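Local atomic coordinates of laminin subunit ALPHA-1 (PDB entry 2JD4), a protein that forms the LG4-5 domain pair of a basement membrane laminin chain, binds magnesium in the crystal and probably anchors laminin to cell surfaces. Residues Gly207-Leu220 against Thr316-Pro330. The protein carries 4 engineered substitutions. Sequence-based numbering, arbitrary orientation.
Sequences GYAALVKEGYKVRL and TSADTNDPIYVGGYP. With MG (magnesium ion), chain D.
Two antiparallel strands of the LG5 domain, a jelly-roll-like beta sandwich, pair here, and the loops joined to them, 217-220 and 316-321, reach its magnesium site. Ala209 and Leu211 form hydrogen-bonded pairs with Val326 and Ile324; Val326 N reaches Ala209 O at 2.7 Å, almost straight. Ala210, between them, lays CB over one face of the Tyr325 ring, 3.6 Å from CE2. The Tyr208 ring lies beside that of Tyr325, their planes at 46°. Pro330 lies over one face of the Tyr208 ring in a CH-pi contact, with CD 3.6 Å from the ring centroid. Chi1 of 59° sets Tyr208 CG between its backbone N and carbonyl carbon, which brings the ring to this proline. Without the ring, as with an alanine here, Pro330 CD and the edge of Tyr325 would probably lose their aromatic neighbour, and Asp369 would be left without the phenol it binds. After the type I turn from Val212 to Gly215, Asn321 and Asp322 both face Tyr216 in a classic beta bulge. Here Thr320 OG1 links two backbone groups: it donates to Tyr216 O at 2.7 Å and accepts from Val218 N at 3.0 Å. Ile324 CD1 lies over one face of the Tyr216 ring. Further on, Arg219 and Ala318 exchange two backbone bonds next to Asp319, whose OD2 binds magnesium at 2.2 Å. Ser317 OG donates to Asp319 OD1, and Ser317 O accepts from a magnesium-bound water. Asp246 also binds the metal. Strand 369-374 flanks strand 207-212, while strand 235-241 pairs with strand 322-326.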
ATOM      1  N   GLY A 207      11.298 -13.071   0.994  1.00 22.07           N
ATOM      2  CA  GLY A 207      11.668 -12.376  -0.227  1.00 20.73           C
ATOM      3  C   GLY A 207      12.036 -10.904  -0.168  1.00 20.16           C
ATOM      4  O   GLY A 207      12.879 -10.501   0.629  1.00 18.21           O
ATOM      5  N   TYR A 208      11.389 -10.101  -1.013  1.00 18.45           N
ATOM      6  CA  TYR A 208      11.686  -8.668  -1.099  1.00 18.07           C
ATOM      7  C   TYR A 208      10.697  -7.957  -2.020  1.00 18.05           C
ATOM      8  O   TYR A 208       9.838  -8.585  -2.644  1.00 20.87           O
ATOM      9  CB  TYR A 208      13.084  -8.493  -1.699  1.00 19.54           C
ATOM     10  CG  TYR A 208      13.166  -9.122  -3.071  1.00 17.87           C
ATOM     11  CD1 TYR A 208      12.827  -8.399  -4.211  1.00 19.90           C
ATOM     12  CD2 TYR A 208      13.455 -10.476  -3.217  1.00 21.04           C
ATOM     13  CE1 TYR A 208      12.762  -9.007  -5.458  1.00 22.71           C
ATOM     14  CE2 TYR A 208      13.394 -11.095  -4.462  1.00 21.37           C
ATOM     15  CZ  TYR A 208      13.041 -10.359  -5.573  1.00 19.99           C
ATOM     16  OH  TYR A 208      12.928 -10.979  -6.798  1.00 21.82           O
ATOM     17  N   ALA A 209      10.842  -6.639  -2.110  1.00 18.60           N
ATOM     18  CA  ALA A 209      10.021  -5.826  -2.999  1.00 19.09           C
ATOM     19  C   ALA A 209      10.998  -4.901  -3.720  1.00 18.03           C
ATOM     20  O   ALA A 209      11.851  -4.292  -3.077  1.00 19.26           O
ATOM     21  CB  ALA A 209       9.016  -5.014  -2.209  1.00 20.16           C
ATOM     22  N   ALA A 210      10.894  -4.822  -5.046  1.00 16.75           N
ATOM     23  CA  ALA A 210      11.780  -3.957  -5.838  1.00 18.79           C
ATOM     24  C   ALA A 210      10.981  -2.834  -6.507  1.00 18.20           C
ATOM     25  O   ALA A 210       9.981  -3.089  -7.185  1.00 20.03           O
ATOM     26  CB  ALA A 210      12.524  -4.781  -6.894  1.00 15.35           C
ATOM     27  N   LEU A 211      11.434  -1.598  -6.312  1.00 16.21           N
ATOM     28  CA  LEU A 211      10.770  -0.405  -6.852  1.00 20.65           C
ATOM     29  C   LEU A 211      11.659   0.460  -7.765  1.00 21.71           C
ATOM     30  O   LEU A 211      12.887   0.440  -7.663  1.00 19.71           O
ATOM     31  CB  LEU A 211      10.276   0.470  -5.692  1.00 23.35           C
ATOM     32  CG  LEU A 211       9.046   0.073  -4.863  1.00 29.70           C
ATOM     33  CD1 LEU A 211       9.085  -1.388  -4.488  1.00 31.88           C
ATOM     34  CD2 LEU A 211       8.995   0.948  -3.619  1.00 31.45           C
ATOM     35  N   VAL A 212      11.017   1.240  -8.632  1.00 23.47           N
ATOM     36  CA  VAL A 212      11.710   2.138  -9.557  1.00 25.85           C
ATOM     37  C   VAL A 212      12.597   1.372 -10.532  1.00 28.02           C
ATOM     38  O   VAL A 212      13.829   1.417 -10.452  1.00 29.11           O
ATOM     39  CB  VAL A 212      12.579   3.165  -8.803  1.00 26.99           C
ATOM     40  CG1 VAL A 212      12.982   4.292  -9.752  1.00 29.45           C
ATOM     41  CG2 VAL A 212      11.820   3.725  -7.609  1.00 31.11           C
ATOM     42  N   LYS A 213      11.957   0.668 -11.458  1.00 30.61           N
ATOM     43  CA  LYS A 213      12.675  -0.124 -12.445  1.00 33.17           C
ATOM     44  C   LYS A 213      13.558   0.728 -13.359  1.00 33.52           C
ATOM     45  O   LYS A 213      14.591   0.261 -13.839  1.00 27.70           O
ATOM     46  CB  LYS A 213      11.683  -0.934 -13.284  1.00 34.66           C
ATOM     47  CG  LYS A 213      12.333  -1.986 -14.163  1.00 37.98           C
ATOM     48  CD  LYS A 213      11.288  -2.839 -14.865  1.00 45.89           C
ATOM     49  CE  LYS A 213      11.934  -3.950 -15.682  1.00 48.83           C
ATOM     50  NZ  LYS A 213      10.917  -4.807 -16.355  1.00 51.77           N
ATOM     51  N   GLU A 214      13.160   1.975 -13.598  1.00 37.52           N
ATOM     52  CA  GLU A 214      13.944   2.850 -14.467  1.00 40.16           C
ATOM     53  C   GLU A 214      15.241   3.317 -13.798  1.00 38.28           C
ATOM     54  O   GLU A 214      16.131   3.856 -14.461  1.00 37.02           O
ATOM     55  CB  GLU A 214      13.115   4.064 -14.914  1.00 44.39           C
ATOM     56  CG  GLU A 214      12.734   5.044 -13.812  1.00 50.67           C
ATOM     57  CD  GLU A 214      11.542   4.591 -12.987  1.00 54.53           C
ATOM     58  OE1 GLU A 214      11.053   5.400 -12.168  1.00 55.43           O
ATOM     59  OE2 GLU A 214      11.095   3.434 -13.153  1.00 55.11           O
ATOM     60  N   GLY A 215      15.340   3.111 -12.488  1.00 34.35           N
ATOM     61  CA  GLY A 215      16.544   3.495 -11.768  1.00 31.34           C
ATOM     62  C   GLY A 215      16.432   4.741 -10.909  1.00 31.31           C
ATOM     63  O   GLY A 215      15.792   5.721 -11.293  1.00 31.48           O
ATOM     64  N   TYR A 216      17.063   4.701  -9.739  1.00 28.19           N
ATOM     65  CA  TYR A 216      17.049   5.832  -8.821  1.00 30.30           C
ATOM     66  C   TYR A 216      18.485   6.320  -8.643  1.00 31.05           C
ATOM     67  O   TYR A 216      19.408   5.514  -8.521  1.00 31.73           O
ATOM     68  CB  TYR A 216      16.476   5.418  -7.459  1.00 31.58           C
ATOM     69  CG  TYR A 216      16.168   6.595  -6.552  1.00 32.14           C
ATOM     70  CD1 TYR A 216      15.023   7.374  -6.754  1.00 34.12           C
ATOM     71  CD2 TYR A 216      17.048   6.971  -5.537  1.00 30.83           C
ATOM     72  CE1 TYR A 216      14.766   8.500  -5.971  1.00 32.89           C
ATOM     73  CE2 TYR A 216      16.802   8.097  -4.748  1.00 36.52           C
ATOM     74  CZ  TYR A 216      15.659   8.858  -4.973  1.00 36.25           C
ATOM     75  OH  TYR A 216      15.420   9.979  -4.210  1.00 37.41           O
ATOM     76  N   LYS A 217      18.669   7.638  -8.637  1.00 29.95           N
ATOM     77  CA  LYS A 217      19.999   8.225  -8.471  1.00 30.48           C
ATOM     78  C   LYS A 217      20.118   8.907  -7.112  1.00 28.61           C
ATOM     79  O   LYS A 217      19.514   9.955  -6.889  1.00 32.33           O
ATOM     80  CB  LYS A 217      20.267   9.255  -9.574  1.00 30.40           C
ATOM     81  CG  LYS A 217      20.244   8.689 -10.983  1.00 34.02           C
ATOM     82  CD  LYS A 217      20.470   9.786 -12.013  1.00 37.97           C
ATOM     83  CE  LYS A 217      20.337   9.250 -13.426  1.00 40.67           C
ATOM     84  NZ  LYS A 217      20.536  10.322 -14.440  1.00 47.33           N
ATOM     85  N   VAL A 218      20.902   8.325  -6.211  1.00 22.87           N
ATOM     86  CA  VAL A 218      21.071   8.898  -4.882  1.00 26.56           C
ATOM     87  C   VAL A 218      21.784  10.249  -4.948  1.00 29.63           C
ATOM     88  O   VAL A 218      21.340  11.226  -4.345  1.00 26.96           O
ATOM     89  CB  VAL A 218      21.862   7.945  -3.964  1.00 25.08           C
ATOM     90  CG1 VAL A 218      22.084   8.584  -2.614  1.00 22.56           C
ATOM     91  CG2 VAL A 218      21.095   6.629  -3.804  1.00 30.66           C
ATOM     92  N   ARG A 219      22.891  10.295  -5.682  1.00 30.85           N
ATOM     93  CA  ARG A 219      23.666  11.520  -5.837  1.00 34.84           C
ATOM     94  C   ARG A 219      24.226  12.024  -4.507  1.00 35.89           C
ATOM     95  O   ARG A 219      24.677  11.235  -3.680  1.00 34.37           O
ATOM     96  CB  ARG A 219      22.809  12.609  -6.495  1.00 38.43           C
ATOM     97  CG  ARG A 219      22.054  12.130  -7.728  1.00 43.29           C
ATOM     98  CD  ARG A 219      22.984  11.739  -8.863  1.00 49.13           C
ATOM     99  NE  ARG A 219      23.295  12.865  -9.740  1.00 53.50           N
ATOM    100  CZ  ARG A 219      22.396  13.504 -10.483  1.00 57.76           C
ATOM    101  NH1 ARG A 219      21.121  13.136 -10.461  1.00 61.11           N
ATOM    102  NH2 ARG A 219      22.772  14.514 -11.256  1.00 61.29           N
ATOM    103  N   LEU A 220      24.183  13.337  -4.293  1.00 34.54           N
ATOM    104  CA  LEU A 220      24.740  13.922  -3.074  1.00 38.01           C
ATOM    105  C   LEU A 220      23.868  13.928  -1.822  1.00 38.22           C
ATOM    106  O   LEU A 220      24.336  13.585  -0.737  1.00 37.51           O
ATOM    107  CB  LEU A 220      25.207  15.358  -3.344  1.00 41.19           C
ATOM    108  CG  LEU A 220      26.405  15.572  -4.274  1.00 41.50           C
ATOM    109  CD1 LEU A 220      26.070  15.115  -5.683  1.00 44.46           C
ATOM    110  CD2 LEU A 220      26.776  17.044  -4.270  1.00 43.34           C
ATOM    111  N   THR A 316      31.734  12.582  -2.942  1.00 37.44           N
ATOM    112  CA  THR A 316      30.503  12.793  -2.186  1.00 38.76           C
ATOM    113  C   THR A 316      29.224  12.314  -2.867  1.00 38.38           C
ATOM    114  O   THR A 316      28.168  12.268  -2.238  1.00 37.90           O
ATOM    115  CB  THR A 316      30.324  14.287  -1.840  1.00 43.07           C
ATOM    116  OG1 THR A 316      30.372  15.065  -3.044  1.00 43.45           O
ATOM    117  CG2 THR A 316      31.419  14.750  -0.893  1.00 46.58           C
ATOM    118  N   SER A 317      29.308  11.962  -4.144  1.00 36.01           N
ATOM    119  CA  SER A 317      28.125  11.509  -4.864  1.00 34.63           C
ATOM    120  C   SER A 317      28.004   9.992  -4.957  1.00 36.31           C
ATOM    121  O   SER A 317      28.940   9.306  -5.366  1.00 32.82           O
ATOM    122  CB  SER A 317      28.111  12.105  -6.274  1.00 35.13           C
ATOM    123  OG  SER A 317      27.020  11.611  -7.035  1.00 34.36           O
ATOM    124  N   ALA A 318      26.851   9.469  -4.549  1.00 36.15           N
ATOM    125  CA  ALA A 318      26.597   8.035  -4.634  1.00 33.58           C
ATOM    126  C   ALA A 318      25.915   7.897  -5.981  1.00 31.80           C
ATOM    127  O   ALA A 318      24.695   8.038  -6.100  1.00 30.43           O
ATOM    128  CB  ALA A 318      25.674   7.584  -3.520  1.00 33.73           C
ATOM    129  N   ASP A 319      26.714   7.637  -7.003  1.00 27.82           N
ATOM    130  CA  ASP A 319      26.190   7.535  -8.349  1.00 27.64           C
ATOM    131  C   ASP A 319      25.494   6.232  -8.671  1.00 29.34           C
ATOM    132  O   ASP A 319      26.021   5.391  -9.396  1.00 28.24           O
ATOM    133  CB  ASP A 319      27.306   7.817  -9.350  1.00 26.17           C
ATOM    134  CG  ASP A 319      27.906   9.193  -9.154  1.00 25.67           C
ATOM    135  OD1 ASP A 319      27.170  10.191  -9.320  1.00 31.46           O
ATOM    136  OD2 ASP A 319      29.099   9.277  -8.810  1.00 25.96           O
ATOM    137  N   THR A 320      24.299   6.074  -8.110  1.00 30.34           N
ATOM    138  CA  THR A 320      23.493   4.894  -8.357  1.00 31.28           C
ATOM    139  C   THR A 320      22.561   5.269  -9.496  1.00 32.87           C
ATOM    140  O   THR A 320      22.387   6.447  -9.810  1.00 32.05           O
ATOM    141  CB  THR A 320      22.629   4.518  -7.133  1.00 31.05           C
ATOM    142  OG1 THR A 320      21.598   5.500  -6.951  1.00 28.67           O
ATOM    143  CG2 THR A 320      23.483   4.450  -5.877  1.00 31.54           C
ATOM    144  N   ASN A 321      21.969   4.259 -10.114  1.00 33.09           N
ATOM    145  CA  ASN A 321      21.030   4.455 -11.208  1.00 31.69           C
ATOM    146  C   ASN A 321      20.390   3.089 -11.296  1.00 30.89           C
ATOM    147  O   ASN A 321      20.357   2.463 -12.357  1.00 29.01           O
ATOM    148  CB  ASN A 321      21.774   4.783 -12.508  1.00 34.19           C
ATOM    149  CG  ASN A 321      20.885   5.467 -13.529  1.00 38.41           C
ATOM    150  OD1 ASN A 321      21.322   5.791 -14.634  1.00 40.56           O
ATOM    151  ND2 ASN A 321      19.627   5.694 -13.162  1.00 34.09           N
ATOM    152  N   ASP A 322      19.879   2.637 -10.152  1.00 27.01           N
ATOM    153  CA  ASP A 322      19.292   1.313 -10.051  1.00 25.75           C
ATOM    154  C   ASP A 322      18.024   1.258  -9.203  1.00 24.06           C
ATOM    155  O   ASP A 322      17.655   2.232  -8.550  1.00 22.95           O
ATOM    156  CB  ASP A 322      20.352   0.373  -9.482  1.00 27.20           C
ATOM    157  CG  ASP A 322      21.641   0.404 -10.291  1.00 27.91           C
ATOM    158  OD1 ASP A 322      21.904  -0.561 -11.032  1.00 26.12           O
ATOM    159  OD2 ASP A 322      22.382   1.401 -10.196  1.00 25.00           O
ATOM    160  N   PRO A 323      17.328   0.108  -9.223  1.00 23.28           N
ATOM    161  CA  PRO A 323      16.096  -0.047  -8.445  1.00 24.26           C
ATOM    162  C   PRO A 323      16.319  -0.005  -6.940  1.00 21.47           C
ATOM    163  O   PRO A 323      17.436  -0.186  -6.453  1.00 20.40           O
ATOM    164  CB  PRO A 323      15.562  -1.409  -8.907  1.00 24.81           C
ATOM    165  CG  PRO A 323      16.100  -1.528 -10.303  1.00 23.64           C
ATOM    166  CD  PRO A 323      17.512  -1.030 -10.140  1.00 21.51           C
ATOM    167  N   ILE A 324      15.241   0.241  -6.207  1.00 22.60           N
ATOM    168  CA  ILE A 324      15.298   0.287  -4.756  1.00 19.58           C
ATOM    169  C   ILE A 324      14.767  -1.042  -4.231  1.00 18.84           C
ATOM    170  O   ILE A 324      13.600  -1.379  -4.443  1.00 20.10           O
ATOM    171  CB  ILE A 324      14.415   1.422  -4.189  1.00 22.61           C
ATOM    172  CG1 ILE A 324      14.905   2.780  -4.701  1.00 21.26           C
ATOM    173  CG2 ILE A 324      14.448   1.393  -2.665  1.00 20.08           C
ATOM    174  CD1 ILE A 324      14.022   3.941  -4.270  1.00 24.59           C
ATOM    175  N   TYR A 325      15.624  -1.795  -3.556  1.00 19.46           N
ATOM    176  CA  TYR A 325      15.225  -3.080  -3.000  1.00 17.17           C
ATOM    177  C   TYR A 325      14.817  -2.922  -1.547  1.00 17.78           C
ATOM    178  O   TYR A 325      15.582  -2.413  -0.731  1.00 18.15           O
ATOM    179  CB  TYR A 325      16.361  -4.102  -3.150  1.00 13.92           C
ATOM    180  CG  TYR A 325      16.406  -4.699  -4.541  1.00 16.68           C
ATOM    181  CD1 TYR A 325      16.984  -4.004  -5.606  1.00 17.80           C
ATOM    182  CD2 TYR A 325      15.763  -5.910  -4.816  1.00 17.60           C
ATOM    183  CE1 TYR A 325      16.909  -4.498  -6.917  1.00 18.86           C
ATOM    184  CE2 TYR A 325      15.683  -6.410  -6.114  1.00 15.95           C
ATOM    185  CZ  TYR A 325      16.254  -5.696  -7.162  1.00 22.48           C
ATOM    186  OH  TYR A 325      16.142  -6.171  -8.451  1.00 24.95           O
ATOM    187  N   VAL A 326      13.594  -3.350  -1.238  1.00 16.93           N
ATOM    188  CA  VAL A 326      13.064  -3.231   0.116  1.00 16.96           C
ATOM    189  C   VAL A 326      12.837  -4.571   0.806  1.00 14.57           C
ATOM    190  O   VAL A 326      12.205  -5.463   0.254  1.00 16.93           O
ATOM    191  CB  VAL A 326      11.720  -2.465   0.110  1.00 18.47           C
ATOM    192  CG1 VAL A 326      11.264  -2.227   1.536  1.00 16.07           C
ATOM    193  CG2 VAL A 326      11.867  -1.145  -0.649  1.00 14.46           C
ATOM    194  N   GLY A 327      13.366  -4.705   2.018  1.00 17.02           N
ATOM    195  CA  GLY A 327      13.182  -5.935   2.776  1.00 17.19           C
ATOM    196  C   GLY A 327      14.053  -7.124   2.404  1.00 18.43           C
ATOM    197  O   GLY A 327      13.910  -8.202   2.996  1.00 14.94           O
ATOM    198  N   GLY A 328      14.950  -6.942   1.437  1.00 15.76           N
ATOM    199  CA  GLY A 328      15.822  -8.031   1.009  1.00 16.52           C
ATOM    200  C   GLY A 328      16.204  -7.907  -0.456  1.00 17.69           C
ATOM    201  O   GLY A 328      15.981  -6.862  -1.067  1.00 18.82           O
ATOM    202  N   TYR A 329      16.778  -8.962  -1.027  1.00 17.02           N
ATOM    203  CA  TYR A 329      17.178  -8.946  -2.431  1.00 16.70           C
ATOM    204  C   TYR A 329      17.642 -10.326  -2.891  1.00 19.13           C
ATOM    205  O   TYR A 329      18.221 -11.086  -2.109  1.00 15.27           O
ATOM    206  CB  TYR A 329      18.291  -7.904  -2.659  1.00 17.11           C
ATOM    207  CG  TYR A 329      19.560  -8.118  -1.856  1.00 17.97           C
ATOM    208  CD1 TYR A 329      20.689  -8.689  -2.441  1.00 19.43           C
ATOM    209  CD2 TYR A 329      19.633  -7.743  -0.517  1.00 16.35           C
ATOM    210  CE1 TYR A 329      21.863  -8.883  -1.711  1.00 16.97           C
ATOM    211  CE2 TYR A 329      20.803  -7.932   0.226  1.00 20.10           C
ATOM    212  CZ  TYR A 329      21.911  -8.501  -0.377  1.00 18.98           C
ATOM    213  OH  TYR A 329      23.068  -8.693   0.353  1.00 18.84           O
ATOM    214  N   PRO A 330      17.389 -10.669  -4.171  1.00 19.81           N
ATOM    215  CA  PRO A 330      17.786 -11.968  -4.722  1.00 22.59           C
ATOM    216  C   PRO A 330      19.297 -12.070  -4.921  1.00 21.47           C
ATOM    217  O   PRO A 330      19.972 -11.054  -5.081  1.00 16.76           O
ATOM    218  CB  PRO A 330      16.999 -12.039  -6.028  1.00 22.21           C
ATOM    219  CG  PRO A 330      16.951 -10.617  -6.457  1.00 22.72           C
ATOM    220  CD  PRO A 330      16.650  -9.879  -5.172  1.00 21.11           C
TER
HETATM  221 MG    MG D4062      30.703   7.885  -8.233  1.00 26.74          MG
HETATM  222  O   HOH W   1      31.210   9.301  -6.669  1.00 36.41           O
HETATM  223  O   HOH W   2      30.300   6.805  -9.863  1.00 22.35           O
HETATM  224  O   HOH W   3      32.343   6.563  -7.502  1.00 26.81           O